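Side-chain contacts in putative lipoprotein YerB (Bacillus subtilis, PDB 2PSB), which is of unknown function but is a putative membrane-anchored lipoprotein that interacts with PcrA: residues 14-17 with 22-25; 48-53 with 220-225; 98-103 with 111-116; 249-254 with 295-300. One frame throughout, in Å; residues are numbered along the deposited sequence.

In the fold
The four contacts are separate sites, with no two touching. Interaction 1 lies near the N-terminus, in the loop before strand 33-37, with its centre about 20 Å from that of interaction 2. Interaction 2 joins residues far apart in sequence, one segment in the N-terminal and one in the C-terminal DUF3048 region. Residues 98-103 and 111-116 of interaction 3 fall between those two segments along the chain. Interaction 4 comes last. Interactions 3 and 4 reach the same mixed set of strands and have centres about 21 Å apart. Interactions 2 and 4 lie on opposite sides of the chain's centre. Interaction 2 thus brings the two regions together at the surface, while interactions 3 and 4 pack side chains inside the fold.

Interaction 1. Residues 14-17 with 22-25; sequences LKAP and KTEQ
Thr-23 faces Ala-16 through a chi1 of 52°. This puts OG1 between its own backbone N and carbonyl carbon and leaves CG2 anti to the carbonyl carbon. The methyl CG2 of Thr-23 then rests against CB of Ala-16 at 3.9 Å. The hydroxyl OG1 of Thr-23 lies 3.7 Å from the backbone N of Ala-16, too far for a hydrogen bond.

Leu-14 has a strained first torsion, chi1 34°, and spreads its two methyls along the other segment. Its CD1 is pressed to 3.1 Å from the carbonyl O of Thr-23. Its CD2 meets the amide end of Gln-25, with Leu-14 CD2 to Gln-25 NE2 at 3.5 Å. The backbones join at a single bridge between Lys-15 and Lys-22. Here Thr-23 N donates to Leu-14 O at 2.7 Å with an N-H...O angle of 164°, in the carbonyl plane. The same oxygen receives a CA-H contact from Lys-22, with Lys-22 CA at 3.1 Å from Leu-14 O.

The side chains of Lys-15 and Lys-22 are both extended up to a bend at chi4. They bring their NZ atoms within 3.4 Å of each other. Away from the lysines, Leu-14 also touches Thr-28, and Ala-16 touches Ser-73.

One strong backbone bond therefore pins two irregular loop segments together. Thr-23 OG1 is buried here without a partner in the model. The exposed lysine ends should repel each other, unless solvent or an anion screens them.

Interaction 2. Residues 48-53 with 220-225; sequences GLSKAD and RETGKP
Gly-48 and Glu-221 meet where a type I beta turn, Gly-48 to Lys-51, abuts the loop that leads into strand 224-225. The turn is closed by Lys-51 N donating to Gly-48 O at 3.1 Å. The firmer part of the contact lies at buried Gly-48. There the methylene CG of Glu-221 is 3.9 Å from the backbone N of Gly-48. Asp-219 ties the two sides together: its OD1 bonds to the backbone N of both Gly-48 and Glu-221, and its OD2 to Ser-50 OG. Glu-221 itself is exposed. Its carboxylate turns away from the turn, to Ser-47 OG and weakly to Thr-78, a residue known to be phosphorylated but unmodified here.

The looser part is a methyl contact among the partly exposed Ser-50, Lys-51 and Thr-222, and no hydrogen bond crosses directly between the segments. Lys-51 curls back through bends at chi2 and chi4 (-61° each). Its NZ then donates to Ser-50 OG at 3.0 Å. Thr-222 approaches this polar pair with a methyl group. Lys-51 and Thr-222 point tip to tip. The methyl CG2 of Thr-222 stands 3.9 Å from Lys-51 NZ and 4.1 Å from Ser-50 OG.

Interaction 3. Residues 98-103 with 111-116; sequences SIFVHH and KQLESG
Phe-100 is the first residue of strand 99-102 to reach helix 107-114, where it meets Leu-113. Its CG is anti to the backbone N (chi1 -167°), which carries the ring out toward the helix. The CD2 and CE2 atoms of Phe-100 both lie 3.9 Å from CD1 of Leu-113. The two side chains cross at about a right angle. The Phe-100 side chain also touches Val-36 of strand 33-37 and Ser-93 of helix 87-94.

Val-101 points to the other side of the strand. His-102 comes next and turns back to the helix. The His-102 and Leu-113 side chains approach each other from opposite directions, and His-102 NE2 sits 4.1 Å from the same methyl CD1 of Leu-113. Within the strand, Phe-100 CE2 lies 3.8 Å above the plane of the His-102 imidazole, offset toward the rim. The carbonyl O of Phe-100 lies at the edge of that imidazole, in its plane.

Beyond Leu-113 the helix ends in a Schellman motif with Gly-116 as the C-prime residue. Ser-115 OG also donates to Lys-111 O at 2.6 Å, from above the carbonyl plane. The helix then leads to strand 120-122, which pairs in parallel with strand 99-102.

One leucine methyl thus serves two aromatic rings at once. No hydrogen bond crosses, so strand and helix are held here by buried van der Waals packing.

Interaction 4. Residues 249-254 with 295-300; sequences IDLESG and INIVPD
Strands 247-250 and 293-298 both pair with strand 230-240, the first antiparallel and the second parallel, and here their side chains meet across it. Ile-249 and Ile-297 touch through their branch methyls, with Ile-249 CG2 to Ile-297 CG2 at 4.2 Å. Chi1 is -61° in Ile-249 and -72° in Ile-297, which turns CG2 of each to the meeting point. The two side chains lie at a slant to each other. Farther along, Ile-297 reaches Leu-251 with its longer arm. Here Ile-297 CD1 is 4.1 Å from Leu-251 CD2, and these side chains cross at about a right angle. Ile-297 thus touches the other segment with both branches. The backbones themselves stay apart, with 8.4 Å between the CA atoms of Ile-249 and Pro-299, the closest CA pair.

Asp-250 holds the following turn through its carboxylate. Its OD2 accepts from Glu-252 N at 2.9 Å, nearly end-on to the C-O bond, in an Asx turn. The same OD2 accepts from Ser-253 N at 3.1 Å, from 41° out of the carboxylate plane, and both donors come from one face. Two backbone N-H groups thus share one oxygen and keep the chain turned after the strand. Tyr-88 of helix 87-94 touches Ile-249 and Leu-251, while Ile-56 and Ala-58 of strand 54-59 touch Ile-297.

No hydrogen bond joins the two segments; the two bonds to Asp-250 OD2 lie within the turn. What holds the segments against each other here is dispersion packing of buried methyl groups.

Interaction 1. Residues 14-17 with 22-25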
loop_
_atom_site.group_PDB
_atom_site.type_symbol
_atom_site.label_atom_id
_atom_site.label_comp_id
_atom_site.label_asym_id
_atom_site.label_seq_id
_atom_site.Cartn_x
_atom_site.Cartn_y
_atom_site.Cartn_z
ATOM N N LEU A 14 10.343 15.453 -17.079
ATOM C CA LEU A 14 9.324 15.578 -16.044
ATOM C C LEU A 14 9.451 14.578 -14.885
ATOM O O LEU A 14 10.213 13.615 -14.963
ATOM C CB LEU A 14 7.942 15.490 -16.694
ATOM C CG LEU A 14 7.816 14.558 -17.901
ATOM C CD1 LEU A 14 7.875 13.113 -17.440
ATOM C CD2 LEU A 14 6.507 14.834 -18.623
ATOM N N LYS A 15 8.706 14.828 -13.809
ATOM C CA LYS A 15 8.736 13.977 -12.621
ATOM C C LYS A 15 7.512 13.069 -12.507
ATOM O O LYS A 15 6.470 13.345 -13.093
ATOM C CB LYS A 15 8.824 14.839 -11.356
ATOM C CG LYS A 15 10.073 15.699 -11.245
ATOM C CD LYS A 15 9.992 16.599 -10.018
ATOM C CE LYS A 15 11.191 17.523 -9.919
ATOM N NZ LYS A 15 12.461 16.769 -9.775
ATOM N N ALA A 16 7.645 11.983 -11.748
ATOM C CA ALA A 16 6.534 11.060 -11.552
ATOM C C ALA A 16 5.660 11.595 -10.416
ATOM O O ALA A 16 6.166 12.049 -9.388
ATOM C CB ALA A 16 7.051 9.673 -11.222
ATOM N N PRO A 17 4.332 11.548 -10.595
ATOM C CA PRO A 17 3.326 12.019 -9.636
ATOM C C PRO A 17 3.441 11.444 -8.226
ATOM O O PRO A 17 3.381 12.165 -7.237
ATOM C CB PRO A 17 1.999 11.600 -10.280
ATOM C CG PRO A 17 2.333 11.386 -11.720
ATOM C CD PRO A 17 3.692 10.797 -11.685
ATOM N N LYS A 22 12.291 11.968 -11.484
ATOM C CA LYS A 22 12.157 12.235 -12.910
ATOM C C LYS A 22 11.862 10.954 -13.686
ATOM O O LYS A 22 12.317 9.872 -13.316
ATOM C CB LYS A 22 13.439 12.889 -13.448
ATOM C CG LYS A 22 13.851 14.173 -12.718
ATOM C CD LYS A 22 14.989 14.893 -13.446
ATOM C CE LYS A 22 15.564 16.052 -12.629
ATOM N NZ LYS A 22 14.604 17.174 -12.404
ATOM N N THR A 23 11.091 11.084 -14.763
ATOM C CA THR A 23 10.737 9.944 -15.604
ATOM C C THR A 23 10.470 10.370 -17.040
ATOM O O THR A 23 10.569 11.545 -17.382
ATOM C CB THR A 23 9.470 9.213 -15.101
ATOM O OG1 THR A 23 8.414 10.163 -14.916
ATOM C CG2 THR A 23 9.752 8.482 -13.799
ATOM N N GLU A 24 10.111 9.397 -17.867
ATOM C CA GLU A 24 9.829 9.638 -19.267
ATOM C C GLU A 24 8.404 10.134 -19.489
ATOM O O GLU A 24 7.513 9.884 -18.678
ATOM C CB GLU A 24 10.093 8.359 -20.050
ATOM C CG GLU A 24 11.523 7.866 -19.876
ATOM C CD GLU A 24 11.684 6.397 -20.207
ATOM O OE1 GLU A 24 11.028 5.569 -19.542
ATOM O OE2 GLU A 24 12.470 6.073 -21.122
ATOM N N GLN A 25 8.202 10.840 -20.595
ATOM C CA GLN A 25 6.906 11.413 -20.942
ATOM C C GLN A 25 5.736 10.428 -20.886
ATOM O O GLN A 25 4.669 10.752 -20.362
ATOM C CB GLN A 25 6.977 12.030 -22.341
ATOM C CG GLN A 25 6.214 13.339 -22.503
ATOM C CD GLN A 25 4.773 13.242 -22.039
ATOM O OE1 GLN A 25 4.065 12.285 -22.364
ATOM N NE2 GLN A 25 4.325 14.242 -21.286
#

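Interaction 2. Residues 48-53 with 220-225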
loop_
_atom_site.group_PDB
_atom_site.type_symbol
_atom_site.label_atom_id
_atom_site.label_comp_id
_atom_site.label_asym_id
_atom_site.label_seq_id
_atom_site.Cartn_x
_atom_site.Cartn_y
_atom_site.Cartn_z
ATOM N N GLY A 48 6.720 -7.956 -6.790
ATOM C CA GLY A 48 6.468 -6.605 -7.273
ATOM C C GLY A 48 6.442 -5.418 -6.320
ATOM O O GLY A 48 6.267 -4.289 -6.773
ATOM N N LEU A 49 6.618 -5.635 -5.021
ATOM C CA LEU A 49 6.584 -4.507 -4.081
ATOM C C LEU A 49 7.739 -3.510 -4.218
ATOM O O LEU A 49 7.652 -2.395 -3.696
ATOM C CB LEU A 49 6.496 -4.997 -2.626
ATOM C CG LEU A 49 5.176 -5.657 -2.212
ATOM C CD1 LEU A 49 5.113 -5.802 -0.695
ATOM C CD2 LEU A 49 3.999 -4.810 -2.703
ATOM N N SER A 50 8.807 -3.887 -4.919
ATOM C CA SER A 50 9.934 -2.967 -5.101
ATOM C C SER A 50 9.664 -1.971 -6.229
ATOM O O SER A 50 10.379 -0.975 -6.377
ATOM C CB SER A 50 11.224 -3.730 -5.401
ATOM O OG SER A 50 11.116 -4.506 -6.578
ATOM N N LYS A 51 8.630 -2.244 -7.021
ATOM C CA LYS A 51 8.264 -1.368 -8.125
ATOM C C LYS A 51 7.124 -0.423 -7.741
ATOM O O LYS A 51 6.795 0.484 -8.505
ATOM C CB LYS A 51 7.834 -2.184 -9.347
ATOM C CG LYS A 51 8.873 -3.148 -9.880
ATOM C CD LYS A 51 10.123 -2.440 -10.322
ATOM C CE LYS A 51 11.215 -3.445 -10.686
ATOM N NZ LYS A 51 11.630 -4.317 -9.539
ATOM N N ALA A 52 6.521 -0.631 -6.574
ATOM C CA ALA A 52 5.399 0.207 -6.130
ATOM C C ALA A 52 5.848 1.563 -5.603
ATOM O O ALA A 52 6.827 1.659 -4.856
ATOM C CB ALA A 52 4.577 -0.527 -5.046
ATOM N N ASP A 53 5.135 2.618 -5.984
ATOM C CA ASP A 53 5.483 3.950 -5.515
ATOM C C ASP A 53 5.006 4.150 -4.075
ATOM O O ASP A 53 5.703 4.749 -3.253
ATOM C CB ASP A 53 4.874 5.016 -6.428
ATOM C CG ASP A 53 5.318 4.873 -7.879
ATOM O OD1 ASP A 53 6.421 4.364 -8.123
ATOM O OD2 ASP A 53 4.581 5.302 -8.782
ATOM N N ARG A 220 10.320 -11.190 -3.921
ATOM C CA ARG A 220 10.653 -12.474 -4.515
ATOM C C ARG A 220 11.189 -12.318 -5.937
ATOM O O ARG A 220 12.064 -13.066 -6.356
ATOM C CB ARG A 220 9.436 -13.406 -4.552
ATOM C CG ARG A 220 9.741 -14.751 -5.225
ATOM C CD ARG A 220 8.478 -15.573 -5.487
ATOM N NE ARG A 220 7.719 -15.853 -4.270
ATOM C CZ ARG A 220 8.059 -16.759 -3.358
ATOM N NH1 ARG A 220 9.157 -17.492 -3.521
ATOM N NH2 ARG A 220 7.296 -16.929 -2.278
ATOM N N GLU A 221 10.671 -11.335 -6.666
ATOM C CA GLU A 221 11.079 -11.116 -8.051
ATOM C C GLU A 221 12.522 -10.643 -8.253
ATOM O O GLU A 221 13.117 -10.899 -9.304
ATOM C CB GLU A 221 10.103 -10.153 -8.728
ATOM C CG GLU A 221 8.665 -10.676 -8.758
ATOM C CD GLU A 221 8.547 -12.114 -9.305
ATOM O OE1 GLU A 221 9.001 -12.372 -10.438
ATOM O OE2 GLU A 221 7.996 -12.987 -8.591
ATOM N N THR A 222 13.087 -9.965 -7.255
ATOM C CA THR A 222 14.463 -9.490 -7.339
ATOM C C THR A 222 15.367 -10.184 -6.323
ATOM O O THR A 222 16.591 -10.190 -6.468
ATOM C CB THR A 222 14.566 -7.987 -7.053
ATOM O OG1 THR A 222 14.050 -7.713 -5.741
ATOM C CG2 THR A 222 13.805 -7.193 -8.087
ATOM N N GLY A 223 14.763 -10.766 -5.292
ATOM C CA GLY A 223 15.554 -11.397 -4.255
ATOM C C GLY A 223 16.271 -10.299 -3.483
ATOM O O GLY A 223 17.116 -10.575 -2.635
ATOM N N LYS A 224 15.925 -9.043 -3.775
ATOM C CA LYS A 224 16.542 -7.894 -3.117
ATOM C C LYS A 224 15.588 -7.199 -2.150
ATOM O O LYS A 224 14.383 -7.168 -2.371
ATOM C CB LYS A 224 17.022 -6.883 -4.160
ATOM C CG LYS A 224 18.025 -7.425 -5.168
ATOM C CD LYS A 224 18.359 -6.346 -6.190
ATOM C CE LYS A 224 19.372 -6.810 -7.228
ATOM N NZ LYS A 224 19.755 -5.690 -8.141
ATOM N N PRO A 225 16.122 -6.630 -1.058
ATOM C CA PRO A 225 15.267 -5.944 -0.084
ATOM C C PRO A 225 14.581 -4.730 -0.701
ATOM O O PRO A 225 15.129 -4.083 -1.590
ATOM C CB PRO A 225 16.244 -5.555 1.026
ATOM C CG PRO A 225 17.300 -6.612 0.945
ATOM C CD PRO A 225 17.502 -6.739 -0.556
#

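Interaction 3. Residues 98-103 with 111-116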
loop_
_atom_site.group_PDB
_atom_site.type_symbol
_atom_site.label_atom_id
_atom_site.label_comp_id
_atom_site.label_asym_id
_atom_site.label_seq_id
_atom_site.Cartn_x
_atom_site.Cartn_y
_atom_site.Cartn_z
ATOM N N SER A 98 -7.249 4.782 -9.254
ATOM C CA SER A 98 -6.521 3.651 -9.795
ATOM C C SER A 98 -7.385 2.460 -10.146
ATOM O O SER A 98 -8.477 2.272 -9.602
ATOM C CB SER A 98 -5.452 3.177 -8.801
ATOM O OG SER A 98 -5.420 3.972 -7.620
ATOM N N ILE A 99 -6.881 1.666 -11.082
ATOM C CA ILE A 99 -7.535 0.435 -11.477
ATOM C C ILE A 99 -7.308 -0.436 -10.241
ATOM O O ILE A 99 -6.165 -0.665 -9.832
ATOM C CB ILE A 99 -6.842 -0.181 -12.703
ATOM C CG1 ILE A 99 -7.191 0.640 -13.945
ATOM C CG2 ILE A 99 -7.234 -1.648 -12.861
ATOM C CD1 ILE A 99 -6.302 0.356 -15.148
ATOM N N PHE A 100 -8.408 -0.891 -9.643
ATOM C CA PHE A 100 -8.387 -1.692 -8.428
ATOM C C PHE A 100 -8.305 -3.191 -8.690
ATOM O O PHE A 100 -9.257 -3.802 -9.170
ATOM C CB PHE A 100 -9.640 -1.380 -7.616
ATOM C CG PHE A 100 -9.600 -1.893 -6.211
ATOM C CD1 PHE A 100 -8.677 -1.380 -5.294
ATOM C CD2 PHE A 100 -10.506 -2.856 -5.784
ATOM C CE1 PHE A 100 -8.661 -1.817 -3.965
ATOM C CE2 PHE A 100 -10.499 -3.304 -4.445
ATOM C CZ PHE A 100 -9.574 -2.780 -3.537
ATOM N N VAL A 101 -7.164 -3.783 -8.360
ATOM C CA VAL A 101 -6.975 -5.206 -8.569
ATOM C C VAL A 101 -7.046 -5.930 -7.231
ATOM O O VAL A 101 -6.452 -5.484 -6.244
ATOM C CB VAL A 101 -5.628 -5.481 -9.244
ATOM C CG1 VAL A 101 -5.498 -6.973 -9.574
ATOM C CG2 VAL A 101 -5.521 -4.646 -10.503
ATOM N N HIS A 102 -7.788 -7.033 -7.200
ATOM C CA HIS A 102 -7.950 -7.803 -5.976
ATOM C C HIS A 102 -8.389 -9.232 -6.250
ATOM O O HIS A 102 -8.323 -9.714 -7.382
ATOM C CB HIS A 102 -8.986 -7.136 -5.071
ATOM C CG HIS A 102 -10.349 -7.053 -5.683
ATOM N ND1 HIS A 102 -10.593 -6.379 -6.859
ATOM C CD2 HIS A 102 -11.535 -7.568 -5.290
ATOM C CE1 HIS A 102 -11.874 -6.482 -7.166
ATOM N NE2 HIS A 102 -12.468 -7.199 -6.230
ATOM N N HIS A 103 -8.843 -9.909 -5.202
ATOM C CA HIS A 103 -9.299 -11.279 -5.336
ATOM C C HIS A 103 -10.178 -11.630 -4.149
ATOM O O HIS A 103 -9.688 -12.017 -3.079
ATOM C CB HIS A 103 -8.108 -12.231 -5.417
ATOM C CG HIS A 103 -8.450 -13.570 -5.996
ATOM N ND1 HIS A 103 -7.493 -14.467 -6.415
ATOM C CD2 HIS A 103 -9.647 -14.152 -6.253
ATOM C CE1 HIS A 103 -8.083 -15.539 -6.911
ATOM N NE2 HIS A 103 -9.390 -15.373 -6.825
ATOM N N LYS A 111 -20.636 -4.541 -2.414
ATOM C CA LYS A 111 -21.667 -3.569 -2.757
ATOM C C LYS A 111 -21.042 -2.273 -3.244
ATOM O O LYS A 111 -21.500 -1.672 -4.212
ATOM C CB LYS A 111 -22.555 -3.275 -1.542
ATOM C CG LYS A 111 -23.338 -4.474 -1.012
ATOM C CD LYS A 111 -24.403 -4.957 -2.003
ATOM C CE LYS A 111 -25.536 -3.953 -2.170
ATOM N NZ LYS A 111 -26.290 -3.743 -0.903
ATOM N N GLN A 112 -19.988 -1.853 -2.559
ATOM C CA GLN A 112 -19.286 -0.626 -2.894
ATOM C C GLN A 112 -18.834 -0.647 -4.349
ATOM O O GLN A 112 -19.162 0.248 -5.126
ATOM C CB GLN A 112 -18.083 -0.465 -1.960
ATOM C CG GLN A 112 -17.796 0.962 -1.541
ATOM C CD GLN A 112 -16.947 1.027 -0.286
ATOM O OE1 GLN A 112 -15.784 0.612 -0.284
ATOM N NE2 GLN A 112 -17.529 1.545 0.796
ATOM N N LEU A 113 -18.090 -1.682 -4.715
ATOM C CA LEU A 113 -17.582 -1.818 -6.070
ATOM C C LEU A 113 -18.664 -2.145 -7.103
ATOM O O LEU A 113 -18.543 -1.777 -8.274
ATOM C CB LEU A 113 -16.486 -2.878 -6.098
ATOM C CG LEU A 113 -15.226 -2.461 -5.326
ATOM C CD1 LEU A 113 -14.308 -3.657 -5.141
ATOM C CD2 LEU A 113 -14.518 -1.332 -6.075
ATOM N N GLU A 114 -19.716 -2.837 -6.684
ATOM C CA GLU A 114 -20.788 -3.165 -7.609
ATOM C C GLU A 114 -21.671 -1.933 -7.801
ATOM O O GLU A 114 -22.481 -1.873 -8.717
ATOM C CB GLU A 114 -21.596 -4.357 -7.090
ATOM C CG GLU A 114 -20.762 -5.629 -6.976
ATOM C CD GLU A 114 -21.597 -6.889 -6.785
ATOM O OE1 GLU A 114 -22.480 -6.917 -5.900
ATOM O OE2 GLU A 114 -21.353 -7.865 -7.521
ATOM N N SER A 115 -21.481 -0.942 -6.939
ATOM C CA SER A 115 -22.223 0.309 -7.009
ATOM C C SER A 115 -21.460 1.316 -7.857
ATOM O O SER A 115 -21.843 2.479 -7.936
ATOM C CB SER A 115 -22.439 0.890 -5.608
ATOM O OG SER A 115 -23.278 0.053 -4.830
ATOM N N GLY A 116 -20.374 0.858 -8.474
ATOM C CA GLY A 116 -19.568 1.709 -9.334
ATOM C C GLY A 116 -18.466 2.503 -8.657
ATOM O O GLY A 116 -18.000 3.504 -9.200
#

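Interaction 4. Residues 249-254 with 295-300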
loop_
_atom_site.group_PDB
_atom_site.type_symbol
_atom_site.label_atom_id
_atom_site.label_comp_id
_atom_site.label_asym_id
_atom_site.label_seq_id
_atom_site.Cartn_x
_atom_site.Cartn_y
_atom_site.Cartn_z
ATOM N N ILE A 249 -12.360 1.207 8.938
ATOM C CA ILE A 249 -11.372 2.171 9.391
ATOM C C ILE A 249 -11.766 3.563 8.918
ATOM O O ILE A 249 -11.805 3.841 7.717
ATOM C CB ILE A 249 -9.960 1.821 8.855
ATOM C CG1 ILE A 249 -9.539 0.447 9.378
ATOM C CG2 ILE A 249 -8.960 2.871 9.294
ATOM C CD1 ILE A 249 -8.173 -0.011 8.901
ATOM N N ASP A 250 -12.078 4.436 9.871
ATOM C CA ASP A 250 -12.469 5.793 9.550
ATOM C C ASP A 250 -11.266 6.553 9.009
ATOM O O ASP A 250 -10.374 6.943 9.761
ATOM C CB ASP A 250 -13.015 6.492 10.797
ATOM C CG ASP A 250 -13.510 7.894 10.507
ATOM O OD1 ASP A 250 -14.058 8.531 11.432
ATOM O OD2 ASP A 250 -13.351 8.363 9.356
ATOM N N LEU A 251 -11.253 6.748 7.694
ATOM C CA LEU A 251 -10.173 7.456 7.017
ATOM C C LEU A 251 -10.598 8.849 6.594
ATOM O O LEU A 251 -10.006 9.426 5.687
ATOM C CB LEU A 251 -9.741 6.683 5.772
ATOM C CG LEU A 251 -9.033 5.352 5.993
ATOM C CD1 LEU A 251 -8.775 4.684 4.649
ATOM C CD2 LEU A 251 -7.740 5.595 6.748
ATOM N N GLU A 252 -11.611 9.396 7.253
ATOM C CA GLU A 252 -12.102 10.717 6.888
ATOM C C GLU A 252 -12.062 11.721 8.039
ATOM O O GLU A 252 -11.877 12.917 7.822
ATOM C CB GLU A 252 -13.528 10.581 6.351
ATOM C CG GLU A 252 -13.972 11.700 5.434
ATOM C CD GLU A 252 -15.242 11.343 4.687
ATOM O OE1 GLU A 252 -15.681 12.140 3.827
ATOM O OE2 GLU A 252 -15.801 10.258 4.960
ATOM N N SER A 253 -12.218 11.225 9.262
ATOM C CA SER A 253 -12.219 12.074 10.451
ATOM C C SER A 253 -10.889 12.763 10.743
ATOM O O SER A 253 -10.835 13.686 11.559
ATOM C CB SER A 253 -12.633 11.248 11.675
ATOM O OG SER A 253 -12.631 12.034 12.860
ATOM N N GLY A 254 -9.820 12.327 10.077
ATOM C CA GLY A 254 -8.518 12.926 10.315
ATOM C C GLY A 254 -7.989 12.432 11.649
ATOM O O GLY A 254 -8.674 11.698 12.356
ATOM N N ILE A 295 3.094 3.519 3.976
ATOM C CA ILE A 295 2.132 4.023 4.946
ATOM C C ILE A 295 1.619 2.885 5.810
ATOM O O ILE A 295 1.150 1.855 5.304
ATOM C CB ILE A 295 0.922 4.703 4.247
ATOM C CG1 ILE A 295 1.416 5.837 3.346
ATOM C CG2 ILE A 295 -0.067 5.232 5.295
ATOM C CD1 ILE A 295 0.342 6.696 2.790
ATOM N N ASN A 296 1.725 3.076 7.120
ATOM C CA ASN A 296 1.251 2.096 8.085
ATOM C C ASN A 296 0.081 2.637 8.864
ATOM O O ASN A 296 0.232 3.569 9.651
ATOM C CB ASN A 296 2.351 1.735 9.072
ATOM C CG ASN A 296 3.156 0.570 8.620
ATOM O OD1 ASN A 296 2.744 -0.578 8.783
ATOM N ND2 ASN A 296 4.302 0.842 8.034
ATOM N N ILE A 297 -1.094 2.070 8.643
ATOM C CA ILE A 297 -2.256 2.520 9.377
ATOM C C ILE A 297 -2.372 1.680 10.652
ATOM O O ILE A 297 -2.309 0.443 10.617
ATOM C CB ILE A 297 -3.523 2.397 8.516
ATOM C CG1 ILE A 297 -3.489 3.477 7.425
ATOM C CG2 ILE A 297 -4.786 2.530 9.394
ATOM C CD1 ILE A 297 -4.411 3.197 6.236
ATOM N N VAL A 298 -2.513 2.366 11.778
ATOM C CA VAL A 298 -2.629 1.700 13.073
ATOM C C VAL A 298 -3.823 2.236 13.853
ATOM O O VAL A 298 -4.201 3.392 13.695
ATOM C CB VAL A 298 -1.354 1.939 13.942
ATOM C CG1 VAL A 298 -0.111 1.569 13.155
ATOM C CG2 VAL A 298 -1.293 3.395 14.393
ATOM N N PRO A 299 -4.446 1.395 14.691
ATOM C CA PRO A 299 -5.591 1.866 15.479
ATOM C C PRO A 299 -5.147 2.627 16.737
ATOM O O PRO A 299 -5.963 3.230 17.420
ATOM C CB PRO A 299 -6.354 0.580 15.796
ATOM C CG PRO A 299 -5.276 -0.456 15.820
ATOM C CD PRO A 299 -4.394 -0.075 14.660
ATOM N N ASP A 300 -3.847 2.603 17.027
ATOM C CA ASP A 300 -3.300 3.297 18.188
ATOM C C ASP A 300 -1.847 3.689 17.943
ATOM O O ASP A 300 -0.967 2.838 17.830
ATOM C CB ASP A 300 -3.388 2.412 19.435
ATOM C CG ASP A 300 -2.902 3.117 20.696
ATOM O OD1 ASP A 300 -2.931 2.485 21.767
ATOM O OD2 ASP A 300 -2.489 4.293 20.626
#